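PDB 5YX6: probable fatty acyl-CoA transferase Rv3272 from Mycobacterium tuberculosis, which binds fatty acyl-CoAs of varying chain length, palmitoyl-CoA most tightly, and probably acts in fatty acid metabolism as a family III CoA transferase. Local coordinates for residues Y127-Y133 against V201-Y207; D146-A150 against F171-D175; E152-T156 against A210-Q214; V174-S178 against M206-A210. One frame throughout, in Å; residues are numbered along the deposited sequence.

In the fold
Interaction 1 joins strands 126-131 and 201-205 at one side of the parallel Rossmann-type sheet. The chain between them carries helices 146-152 and 173-196, whose N-terminal ends meet in interaction 2, nested inside the loop that interaction 1 closes. Helix 206-213 follows strand 201-205 directly. Interaction 4 packs it against helix 173-196, and interaction 3 joins its C-terminal end to the loop after helix 146-152. The centres of interactions 2 and 4 lie about 7 Å apart, those of interactions 1 and 3 about 16 Å. Asp-175, the inferred nucleophile, belongs to interactions 2 and 4. All four contacts also touch the second subunit of the homodimer.

Interaction 1. Residues Y127-Y133 against V201-Y207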
loop_
_atom_site.group_PDB
_atom_site.type_symbol
_atom_site.label_atom_id
_atom_site.label_comp_id
_atom_site.label_asym_id
_atom_site.label_seq_id
_atom_site.Cartn_x
_atom_site.Cartn_y
_atom_site.Cartn_z
ATOM N N TYR A 127 10.426 16.239 11.329
ATOM C CA TYR A 127 9.433 16.954 10.536
ATOM C C TYR A 127 9.025 16.121 9.323
ATOM O O TYR A 127 9.862 15.802 8.495
ATOM C CB TYR A 127 10.000 18.303 10.092
ATOM C CG TYR A 127 8.976 19.355 9.748
ATOM C CD1 TYR A 127 8.276 19.310 8.546
ATOM C CD2 TYR A 127 8.732 20.414 10.610
ATOM C CE1 TYR A 127 7.348 20.286 8.226
ATOM C CE2 TYR A 127 7.808 21.389 10.302
ATOM C CZ TYR A 127 7.120 21.324 9.111
ATOM O OH TYR A 127 6.201 22.305 8.806
ATOM N N ALA A 128 7.751 15.761 9.222
ATOM C CA ALA A 128 7.303 14.874 8.152
ATOM C C ALA A 128 6.238 15.509 7.252
ATOM O O ALA A 128 5.217 15.982 7.742
ATOM C CB ALA A 128 6.784 13.562 8.748
ATOM N N ARG A 129 6.479 15.508 5.941
ATOM C CA ARG A 129 5.572 16.125 4.966
ATOM C C ARG A 129 4.959 15.124 3.986
ATOM O O ARG A 129 5.671 14.370 3.319
ATOM C CB ARG A 129 6.299 17.220 4.190
ATOM C CG ARG A 129 7.263 18.004 5.062
ATOM C CD ARG A 129 7.793 19.246 4.385
ATOM N NE ARG A 129 6.780 20.291 4.283
ATOM C CZ ARG A 129 7.052 21.554 3.988
ATOM N NH1 ARG A 129 6.074 22.447 3.919
ATOM N NH2 ARG A 129 8.309 21.924 3.779
ATOM N N LEU A 130 3.632 15.115 3.918
ATOM C CA LEU A 130 2.902 14.298 2.951
ATOM C C LEU A 130 2.232 15.179 1.897
ATOM O O LEU A 130 1.436 16.049 2.236
ATOM C CB LEU A 130 1.868 13.430 3.664
ATOM C CG LEU A 130 0.980 12.549 2.785
ATOM C CD1 LEU A 130 1.812 11.591 1.969
ATOM C CD2 LEU A 130 0.003 11.775 3.654
ATOM N N THR A 131 2.583 14.997 0.627
ATOM C CA THR A 131 1.931 15.767 -0.433
ATOM C C THR A 131 1.324 14.840 -1.488
ATOM O O THR A 131 1.549 13.632 -1.459
ATOM C CB THR A 131 2.908 16.744 -1.131
ATOM O OG1 THR A 131 3.877 16.005 -1.883
ATOM C CG2 THR A 131 3.603 17.636 -0.117
ATOM N N ALA A 132 0.548 15.404 -2.412
ATOM C CA ALA A 132 -0.008 14.625 -3.517
ATOM C C ALA A 132 1.042 14.291 -4.572
ATOM O O ALA A 132 1.162 13.141 -4.990
ATOM C CB ALA A 132 -1.175 15.366 -4.161
ATOM N N TYR A 133 1.801 15.296 -4.995
ATOM C CA TYR A 133 2.682 15.146 -6.149
ATOM C C TYR A 133 4.153 15.495 -5.902
ATOM O O TYR A 133 4.961 15.425 -6.827
ATOM C CB TYR A 133 2.169 15.999 -7.303
ATOM C CG TYR A 133 0.795 15.623 -7.801
ATOM C CD1 TYR A 133 0.601 14.498 -8.589
ATOM C CD2 TYR A 133 -0.308 16.406 -7.495
ATOM C CE1 TYR A 133 -0.665 14.162 -9.054
ATOM C CE2 TYR A 133 -1.578 16.082 -7.960
ATOM C CZ TYR A 133 -1.751 14.963 -8.732
ATOM O OH TYR A 133 -3.013 14.644 -9.181
ATOM N N VAL A 201 14.311 15.532 8.274
ATOM C CA VAL A 201 13.120 15.935 7.534
ATOM C C VAL A 201 12.707 14.836 6.554
ATOM O O VAL A 201 13.489 14.414 5.696
ATOM C CB VAL A 201 13.320 17.238 6.762
ATOM C CG1 VAL A 201 12.045 17.574 6.007
ATOM C CG2 VAL A 201 13.727 18.370 7.720
ATOM N N VAL A 202 11.459 14.410 6.670
ATOM C CA VAL A 202 10.952 13.290 5.915
ATOM C C VAL A 202 9.860 13.748 4.936
ATOM O O VAL A 202 9.008 14.566 5.290
ATOM C CB VAL A 202 10.426 12.218 6.894
ATOM C CG1 VAL A 202 9.482 11.283 6.220
ATOM C CG2 VAL A 202 11.589 11.471 7.517
ATOM N N GLN A 203 9.898 13.243 3.704
ATOM C CA GLN A 203 8.907 13.628 2.696
ATOM C C GLN A 203 8.360 12.406 1.966
ATOM O O GLN A 203 9.112 11.529 1.537
ATOM C CB GLN A 203 9.500 14.628 1.695
ATOM C CG GLN A 203 9.823 15.984 2.310
ATOM C CD GLN A 203 10.469 16.956 1.331
ATOM O OE1 GLN A 203 11.684 16.934 1.126
ATOM N NE2 GLN A 203 9.658 17.831 0.738
ATOM N N VAL A 204 7.039 12.343 1.859
ATOM C CA VAL A 204 6.363 11.256 1.161
ATOM C C VAL A 204 5.335 11.827 0.190
ATOM O O VAL A 204 4.476 12.613 0.589
ATOM C CB VAL A 204 5.661 10.302 2.142
ATOM C CG1 VAL A 204 4.853 9.250 1.383
ATOM C CG2 VAL A 204 6.665 9.643 3.055
ATOM N N ALA A 205 5.448 11.468 -1.086
ATOM C CA ALA A 205 4.476 11.892 -2.099
ATOM C C ALA A 205 3.552 10.738 -2.493
ATOM O O ALA A 205 4.013 9.619 -2.742
ATOM C CB ALA A 205 5.183 12.443 -3.316
ATOM N N MET A 206 2.248 11.008 -2.523
ATOM C CA MET A 206 1.270 9.994 -2.900
ATOM C C MET A 206 1.558 9.473 -4.305
ATOM O O MET A 206 1.427 8.276 -4.585
ATOM C CB MET A 206 -0.151 10.547 -2.815
ATOM C CG MET A 206 -0.748 10.570 -1.405
ATOM S SD MET A 206 -2.267 11.564 -1.307
ATOM C CE MET A 206 -3.340 10.681 -2.434
ATOM N N TYR A 207 1.962 10.377 -5.184
ATOM C CA TYR A 207 2.334 9.991 -6.530
ATOM C C TYR A 207 3.468 8.968 -6.528
ATOM O O TYR A 207 3.407 7.964 -7.248
ATOM C CB TYR A 207 2.728 11.221 -7.335
ATOM C CG TYR A 207 3.087 10.931 -8.775
ATOM C CD1 TYR A 207 2.096 10.706 -9.724
ATOM C CD2 TYR A 207 4.409 10.936 -9.195
ATOM C CE1 TYR A 207 2.416 10.465 -11.047
ATOM C CE2 TYR A 207 4.736 10.697 -10.513
ATOM C CZ TYR A 207 3.737 10.469 -11.433
ATOM O OH TYR A 207 4.060 10.233 -12.745
HETATM O O HOH W 1 6.076 15.149 -0.411
#
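Leu-130 reaches over the edge of its strand onto Val-204. Its CG stands anti to the backbone N (chi1 178°), and CD1 settles against two parts of that valine. Leu-130 CD1 lies 3.2 Å from Val-204 O and 3.9 Å from Val-204 CG1. Ala-128 and Val-202 continue the same face with a shallower pairing, where the methyl of Ala-128 sits beside the branched CB of Val-202. Helix 173-196 packs on this side, with Ala-185 against Val-202. The other face carries Tyr-127, Arg-129 and Thr-131 beside Val-201, Gln-203 and Ala-205. There CG of Arg-129 lies in plane at the edge of the Tyr-127 ring. The guanidinium turns to Glu-101 and Glu-109 in salt bridges. The two strands run parallel, 4.6 Å apart at closest approach, in the Rossmann-type sheet of the large domain. Strand 201-205 is an edge strand within this chain, but an antiparallel strand of the second subunit pairs with Val-202 and Gln-203 and carries the sheet across the interface. Five backbone hydrogen bonds form the ladder, from Val-202 N to Tyr-127 O (2.8 Å) through to Met-206 N to Thr-131 O (2.9 Å). At the last rung, the methyl of Ala-205 touches both Thr-131 OG1 and the backbone carbon of Tyr-133. Thr-131 OG1 binds Gly-134 N and a water that makes a weak bond to Val-204 O. Beyond the ladder, Tyr-207 N bonds Ala-132 O at 2.9 Å. CB of Tyr-207 packs beside the Tyr-133 ring, 4.1 Å from Tyr-133 CD1, and the two side chains cross at about a right angle.

Interaction 2. Residues D146-A150 against F171-D175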
loop_
_atom_site.group_PDB
_atom_site.type_symbol
_atom_site.label_atom_id
_atom_site.label_comp_id
_atom_site.label_asym_id
_atom_site.label_seq_id
_atom_site.Cartn_x
_atom_site.Cartn_y
_atom_site.Cartn_z
ATOM N N ASP A 146 -7.062 10.881 -4.029
ATOM C CA ASP A 146 -6.739 9.491 -4.394
ATOM C C ASP A 146 -7.027 9.177 -5.863
ATOM O O ASP A 146 -6.153 8.720 -6.605
ATOM C CB ASP A 146 -7.516 8.521 -3.481
ATOM C CG ASP A 146 -7.204 7.040 -3.762
ATOM O OD1 ASP A 146 -7.748 6.466 -4.737
ATOM O OD2 ASP A 146 -6.397 6.452 -3.002
ATOM N N LEU A 147 -8.265 9.437 -6.266
ATOM C CA LEU A 147 -8.774 9.082 -7.586
ATOM C C LEU A 147 -7.956 9.697 -8.735
ATOM O O LEU A 147 -7.665 9.038 -9.727
ATOM C CB LEU A 147 -10.245 9.507 -7.670
ATOM C CG LEU A 147 -11.102 9.181 -8.884
ATOM C CD1 LEU A 147 -12.544 8.980 -8.429
ATOM C CD2 LEU A 147 -11.020 10.301 -9.888
ATOM N N VAL A 148 -7.579 10.958 -8.590
ATOM C CA VAL A 148 -6.864 11.661 -9.643
ATOM C C VAL A 148 -5.379 11.303 -9.656
ATOM O O VAL A 148 -4.770 11.188 -10.717
ATOM C CB VAL A 148 -7.039 13.190 -9.491
ATOM C CG1 VAL A 148 -6.209 13.928 -10.516
ATOM C CG2 VAL A 148 -8.487 13.550 -9.682
ATOM N N VAL A 149 -4.789 11.164 -8.470
ATOM C CA VAL A 149 -3.398 10.733 -8.354
ATOM C C VAL A 149 -3.203 9.312 -8.914
ATOM O O VAL A 149 -2.234 9.046 -9.623
ATOM C CB VAL A 149 -2.918 10.786 -6.881
ATOM C CG1 VAL A 149 -1.538 10.143 -6.732
ATOM C CG2 VAL A 149 -2.928 12.221 -6.374
ATOM N N ALA A 150 -4.136 8.416 -8.597
ATOM C CA ALA A 150 -4.114 7.040 -9.112
ATOM C C ALA A 150 -4.111 7.002 -10.641
ATOM O O ALA A 150 -3.337 6.268 -11.254
ATOM C CB ALA A 150 -5.308 6.261 -8.577
ATOM N N PHE A 171 -11.644 1.670 -4.614
ATOM C CA PHE A 171 -11.223 1.856 -3.221
ATOM C C PHE A 171 -9.960 2.711 -3.190
ATOM O O PHE A 171 -9.308 2.903 -4.220
ATOM C CB PHE A 171 -11.033 0.517 -2.483
ATOM C CG PHE A 171 -10.114 -0.450 -3.173
ATOM C CD1 PHE A 171 -8.750 -0.432 -2.927
ATOM C CD2 PHE A 171 -10.622 -1.398 -4.052
ATOM C CE1 PHE A 171 -7.904 -1.318 -3.561
ATOM C CE2 PHE A 171 -9.783 -2.294 -4.685
ATOM C CZ PHE A 171 -8.421 -2.259 -4.439
ATOM N N GLN A 172 -9.653 3.265 -2.021
ATOM C CA GLN A 172 -8.656 4.326 -1.929
ATOM C C GLN A 172 -7.297 3.734 -1.612
ATOM O O GLN A 172 -6.780 3.899 -0.498
ATOM C CB GLN A 172 -9.044 5.362 -0.866
ATOM C CG GLN A 172 -10.249 6.239 -1.215
ATOM C CD GLN A 172 -11.552 5.459 -1.255
ATOM O OE1 GLN A 172 -12.060 5.029 -0.217
ATOM N NE2 GLN A 172 -12.088 5.251 -2.454
ATOM N N LEU A 173 -6.714 3.052 -2.594
ATOM C CA LEU A 173 -5.493 2.308 -2.347
ATOM C C LEU A 173 -4.305 3.243 -2.182
ATOM O O LEU A 173 -3.391 2.955 -1.416
ATOM C CB LEU A 173 -5.216 1.312 -3.475
ATOM C CG LEU A 173 -4.738 1.893 -4.805
ATOM C CD1 LEU A 173 -3.833 0.920 -5.532
ATOM C CD2 LEU A 173 -5.924 2.272 -5.670
ATOM N N VAL A 174 -4.327 4.366 -2.883
ATOM C CA VAL A 174 -3.194 5.281 -2.853
ATOM C C VAL A 174 -3.117 6.021 -1.513
ATOM O O VAL A 174 -2.033 6.197 -0.958
ATOM C CB VAL A 174 -3.264 6.279 -4.020
ATOM C CG1 VAL A 174 -2.230 7.376 -3.854
ATOM C CG2 VAL A 174 -3.050 5.551 -5.330
ATOM N N ASP A 175 -4.273 6.427 -0.998
ATOM C CA ASP A 175 -4.385 6.989 0.344
ATOM C C ASP A 175 -3.869 6.041 1.419
ATOM O O ASP A 175 -3.007 6.397 2.210
ATOM C CB ASP A 175 -5.841 7.336 0.667
ATOM C CG ASP A 175 -6.269 8.670 0.097
ATOM O OD1 ASP A 175 -5.400 9.404 -0.408
ATOM O OD2 ASP A 175 -7.476 8.994 0.179
HETATM O O HOH W 2 -7.840 11.625 -1.357
#
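The Asp-146 carboxylate and the Gln-172 side-chain amide are turned 78° apart, and their side chains cross at about a right angle. CB of Gln-172 lies 3.6 Å from Asp-146 OD2. The other oxygen, Asp-146 OD1, lies 3.6 Å from Gln-172 CA. With CG anti to its own backbone N (chi1 -178°), Asp-146 extends to the first turn of helix 173-196. Asp-146 OD2 accepts from Asp-175 N at 2.9 Å, nearly along its C-O axis and almost straight at 164°. A second, weak bond comes from Val-174 N. These amides and the helix N-terminus would probably stabilise the negative charge of Asp-146. The Asp-175 carboxylate, with OD1 4.1 Å from Asp-146 OD2, would work against this. Asp-175 OD2 lies 3.7 Å from Asp-146 CB, and a water bridges it to Asp-146 N. Beside this cluster Val-174 forms an apolar patch: its CG1 meets Val-149 CG1 and its CG2 meets Ala-150 CB at 4.0 Å. Gln-172, in an inverse gamma turn, reaches Gln-217 of the second subunit through OE1. The arrangement is a side-chain carboxylate from a neighbouring helix accepting from first-turn amides at a helix N-terminus, here at the inferred active site with Asp-175 as nucleophile.

Interaction 3. Residues E152-T156 against A210-Q214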
loop_
_atom_site.group_PDB
_atom_site.type_symbol
_atom_site.label_atom_id
_atom_site.label_comp_id
_atom_site.label_asym_id
_atom_site.label_seq_id
_atom_site.Cartn_x
_atom_site.Cartn_y
_atom_site.Cartn_z
ATOM N N GLU A 152 -3.416 9.577 -12.722
ATOM C CA GLU A 152 -2.293 10.296 -13.296
ATOM C C GLU A 152 -1.015 9.437 -13.228
ATOM O O GLU A 152 -0.122 9.573 -14.073
ATOM C CB GLU A 152 -2.115 11.654 -12.600
ATOM C CG GLU A 152 -1.088 12.549 -13.279
ATOM C CD GLU A 152 -1.207 14.022 -12.901
ATOM O OE1 GLU A 152 -2.099 14.392 -12.103
ATOM O OE2 GLU A 152 -0.401 14.820 -13.418
ATOM N N ALA A 153 -0.944 8.542 -12.240
ATOM C CA ALA A 153 0.198 7.622 -12.092
ATOM C C ALA A 153 0.070 6.326 -12.917
ATOM O O ALA A 153 0.936 5.444 -12.847
ATOM C CB ALA A 153 0.398 7.277 -10.640
ATOM N N GLY A 154 -1.033 6.173 -13.640
ATOM C CA GLY A 154 -1.146 5.055 -14.558
ATOM C C GLY A 154 -1.999 3.866 -14.153
ATOM O O GLY A 154 -2.017 2.861 -14.859
ATOM N N MET A 155 -2.740 3.984 -13.055
ATOM C CA MET A 155 -3.412 2.820 -12.479
ATOM C C MET A 155 -4.674 2.362 -13.212
ATOM O O MET A 155 -5.302 1.388 -12.795
ATOM C CB MET A 155 -3.754 3.092 -11.017
ATOM C CG MET A 155 -2.529 3.094 -10.128
ATOM S SD MET A 155 -2.913 3.357 -8.393
ATOM C CE MET A 155 -1.396 2.753 -7.643
ATOM N N THR A 156 -5.021 3.022 -14.313
ATOM C CA THR A 156 -6.169 2.606 -15.114
ATOM C C THR A 156 -5.721 1.711 -16.267
ATOM O O THR A 156 -6.554 1.159 -16.985
ATOM C CB THR A 156 -6.983 3.827 -15.697
ATOM O OG1 THR A 156 -6.221 4.511 -16.705
ATOM C CG2 THR A 156 -7.385 4.820 -14.604
ATOM N N ALA A 210 2.237 5.617 -5.513
ATOM C CA ALA A 210 1.435 4.999 -6.563
ATOM C C ALA A 210 2.320 4.406 -7.647
ATOM O O ALA A 210 2.095 3.279 -8.090
ATOM C CB ALA A 210 0.473 6.005 -7.167
ATOM N N VAL A 211 3.332 5.169 -8.055
ATOM C CA VAL A 211 4.329 4.690 -9.006
ATOM C C VAL A 211 4.981 3.430 -8.442
ATOM O O VAL A 211 5.118 2.423 -9.133
ATOM C CB VAL A 211 5.395 5.777 -9.302
ATOM C CG1 VAL A 211 6.645 5.168 -9.900
ATOM C CG2 VAL A 211 4.823 6.862 -10.224
ATOM N N GLY A 212 5.346 3.486 -7.165
ATOM C CA GLY A 212 5.954 2.354 -6.497
ATOM C C GLY A 212 5.099 1.102 -6.511
ATOM O O GLY A 212 5.611 0.010 -6.706
ATOM N N LEU A 213 3.798 1.254 -6.304
ATOM C CA LEU A 213 2.891 0.107 -6.335
ATOM C C LEU A 213 2.835 -0.585 -7.701
ATOM O O LEU A 213 2.525 -1.767 -7.774
ATOM C CB LEU A 213 1.482 0.535 -5.905
ATOM C CG LEU A 213 1.364 1.013 -4.449
ATOM C CD1 LEU A 213 -0.044 1.519 -4.169
ATOM C CD2 LEU A 213 1.740 -0.100 -3.458
ATOM N N GLN A 214 3.167 0.146 -8.762
ATOM C CA GLN A 214 3.129 -0.377 -10.125
ATOM C C GLN A 214 4.526 -0.596 -10.704
ATOM O O GLN A 214 4.695 -0.685 -11.920
ATOM C CB GLN A 214 2.386 0.589 -11.050
ATOM C CG GLN A 214 1.090 1.155 -10.538
ATOM C CD GLN A 214 0.642 2.331 -11.385
ATOM O OE1 GLN A 214 -0.043 2.153 -12.398
ATOM N NE2 GLN A 214 1.026 3.539 -10.983
#
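A Schellman motif ends helix 146-152, with Gly-154 at positive phi, and the contact joins this turn to the C-terminal end of helix 206-213. Gln-214 links the two. Its chain is extended beyond CG, which lies anti to the carbonyl carbon (chi1 -45°), and this carries the amide to the turn. Gln-214 NE2 donates to Ala-153 O at 2.7 Å, approaching from above the carbonyl plane. The same Gln-214 nitrogen, NE2, donates to Ala-210 O at 3.1 Å, again from above that carbonyl's plane. Ala-210 O lies in the amide plane of Gln-214, whereas Ala-153 O is tilted from it by 17°. At the other end of the amide, Gln-214 OE1 lies 3.1 Å from Gly-154 C and accepts from Trp-335 NE1 of the second subunit. Met-155 CG lies over the face of the Gln-214 amide, 3.5 Å from Gln-214 CD. The extended chain brings Met-155 CE to 3.8 Å from Ala-210 CB and 3.9 Å from Leu-213 CD1. The methyls of Ala-153 and Ala-210 meet directly, CB to CB at 3.7 Å. Leu-173 and Val-174 of helix 173-196 also pack on Met-155. Two carbonyls on NE2 and an indole N-H on OE1 fix which way round the Gln-214 amide lies. In a buried setting, one side chain thus satisfies polar groups of two chain segments and of the dimer partner.

Interaction 4. Residues V174-S178 against M206-A210; sequences VDNAS and MYDVA
Met-206 and Asp-175 cross obliquely, and the bent end of the methionine brings its methyl to the carboxylate. With chi3 at 62°, Met-206 CE turns back to lie 3.2 Å from Asp-175 OD1, while SD stays farther off. Val-174 meets the same methyl, with Val-174 CG1 3.8 Å from Met-206 CE. Its other branch, CG2, points to Ala-210 CB. The methyl of Met-206 thus touches both an apolar branch and a carboxylate oxygen. Higher up its chain, CG of Met-206 meets Ser-178 OG at 3.2 Å. Ser-178 directs OG back to its own helix, where it donates to Val-174 O at 2.7 Å. The backbone N of Ser-178 bonds the same carbonyl from the opposite face of its plane. The hydroxyl's proton is used within its own helix, and the nearest atoms of 206-210 to its oxygen are carbons. Val-209 straddles this part of helix 173-196: CG1 rests 3.9 Å from Ala-177 CB and CG2 lies 3.7 Å from Ser-178 OG. The two helical segments cross steeply, at 98°, with axes 9.2 Å apart. On helix 206-213, Asp-208 forms a salt bridge with Arg-364 of the second subunit. Across the crossing itself no hydrogen bond forms, and the helices are joined by apolar packing together with close carbon-oxygen contacts. One oxygen of the inferred nucleophile, Asp-175 OD1, is accordingly met by a methyl on that side.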
loop_
_atom_site.group_PDB
_atom_site.type_symbol
_atom_site.label_atom_id
_atom_site.label_comp_id
_atom_site.label_asym_id
_atom_site.label_seq_id
_atom_site.Cartn_x
_atom_site.Cartn_y
_atom_site.Cartn_z
ATOM N N VAL A 174 -4.327 4.366 -2.883
ATOM C CA VAL A 174 -3.194 5.281 -2.853
ATOM C C VAL A 174 -3.117 6.021 -1.513
ATOM O O VAL A 174 -2.033 6.197 -0.958
ATOM C CB VAL A 174 -3.264 6.279 -4.020
ATOM C CG1 VAL A 174 -2.230 7.376 -3.854
ATOM C CG2 VAL A 174 -3.050 5.551 -5.330
ATOM N N ASP A 175 -4.273 6.427 -0.998
ATOM C CA ASP A 175 -4.385 6.989 0.344
ATOM C C ASP A 175 -3.869 6.041 1.419
ATOM O O ASP A 175 -3.007 6.397 2.210
ATOM C CB ASP A 175 -5.841 7.336 0.667
ATOM C CG ASP A 175 -6.269 8.670 0.097
ATOM O OD1 ASP A 175 -5.400 9.404 -0.408
ATOM O OD2 ASP A 175 -7.476 8.994 0.179
ATOM N N ASN A 176 -4.410 4.830 1.450
ATOM C CA ASN A 176 -4.098 3.922 2.534
ATOM C C ASN A 176 -2.660 3.432 2.444
ATOM O O ASN A 176 -1.973 3.349 3.466
ATOM C CB ASN A 176 -5.096 2.767 2.556
ATOM C CG ASN A 176 -6.511 3.237 2.917
ATOM O OD1 ASN A 176 -6.709 3.987 3.879
ATOM N ND2 ASN A 176 -7.495 2.809 2.136
ATOM N N ALA A 177 -2.175 3.178 1.236
ATOM C CA ALA A 177 -0.764 2.833 1.065
ATOM C C ALA A 177 0.146 3.991 1.467
ATOM O O ALA A 177 1.191 3.776 2.086
ATOM C CB ALA A 177 -0.474 2.410 -0.374
ATOM N N SER A 178 -0.249 5.219 1.134
ATOM C CA SER A 178 0.573 6.383 1.467
ATOM C C SER A 178 0.676 6.569 2.969
ATOM O O SER A 178 1.730 6.917 3.481
ATOM C CB SER A 178 0.016 7.658 0.830
ATOM O OG SER A 178 0.195 7.637 -0.575
ATOM N N MET A 206 2.248 11.008 -2.523
ATOM C CA MET A 206 1.270 9.994 -2.900
ATOM C C MET A 206 1.558 9.473 -4.305
ATOM O O MET A 206 1.427 8.276 -4.585
ATOM C CB MET A 206 -0.151 10.547 -2.815
ATOM C CG MET A 206 -0.748 10.570 -1.405
ATOM S SD MET A 206 -2.267 11.564 -1.307
ATOM C CE MET A 206 -3.340 10.681 -2.434
ATOM N N TYR A 207 1.962 10.377 -5.184
ATOM C CA TYR A 207 2.334 9.991 -6.530
ATOM C C TYR A 207 3.468 8.968 -6.528
ATOM O O TYR A 207 3.407 7.964 -7.248
ATOM C CB TYR A 207 2.728 11.221 -7.335
ATOM C CG TYR A 207 3.087 10.931 -8.775
ATOM C CD1 TYR A 207 2.096 10.706 -9.724
ATOM C CD2 TYR A 207 4.409 10.936 -9.195
ATOM C CE1 TYR A 207 2.416 10.465 -11.047
ATOM C CE2 TYR A 207 4.736 10.697 -10.513
ATOM C CZ TYR A 207 3.737 10.469 -11.433
ATOM O OH TYR A 207 4.060 10.233 -12.745
ATOM N N ASP A 208 4.494 9.230 -5.717
ATOM C CA ASP A 208 5.655 8.341 -5.625
ATOM C C ASP A 208 5.247 6.965 -5.118
ATOM O O ASP A 208 5.745 5.953 -5.594
ATOM C CB ASP A 208 6.736 8.940 -4.720
ATOM C CG ASP A 208 7.373 10.190 -5.313
ATOM O OD1 ASP A 208 7.047 10.509 -6.477
ATOM O OD2 ASP A 208 8.197 10.848 -4.625
ATOM N N VAL A 209 4.324 6.938 -4.164
ATOM C CA VAL A 209 3.805 5.685 -3.654
ATOM C C VAL A 209 3.058 4.911 -4.739
ATOM O O VAL A 209 3.231 3.702 -4.873
ATOM C CB VAL A 209 2.885 5.916 -2.457
ATOM C CG1 VAL A 209 2.292 4.587 -1.991
ATOM C CG2 VAL A 209 3.663 6.595 -1.317
ATOM N N ALA A 210 2.237 5.617 -5.513
ATOM C CA ALA A 210 1.435 4.999 -6.563
ATOM C C ALA A 210 2.320 4.406 -7.647
ATOM O O ALA A 210 2.095 3.279 -8.090
ATOM C CB ALA A 210 0.473 6.005 -7.167
#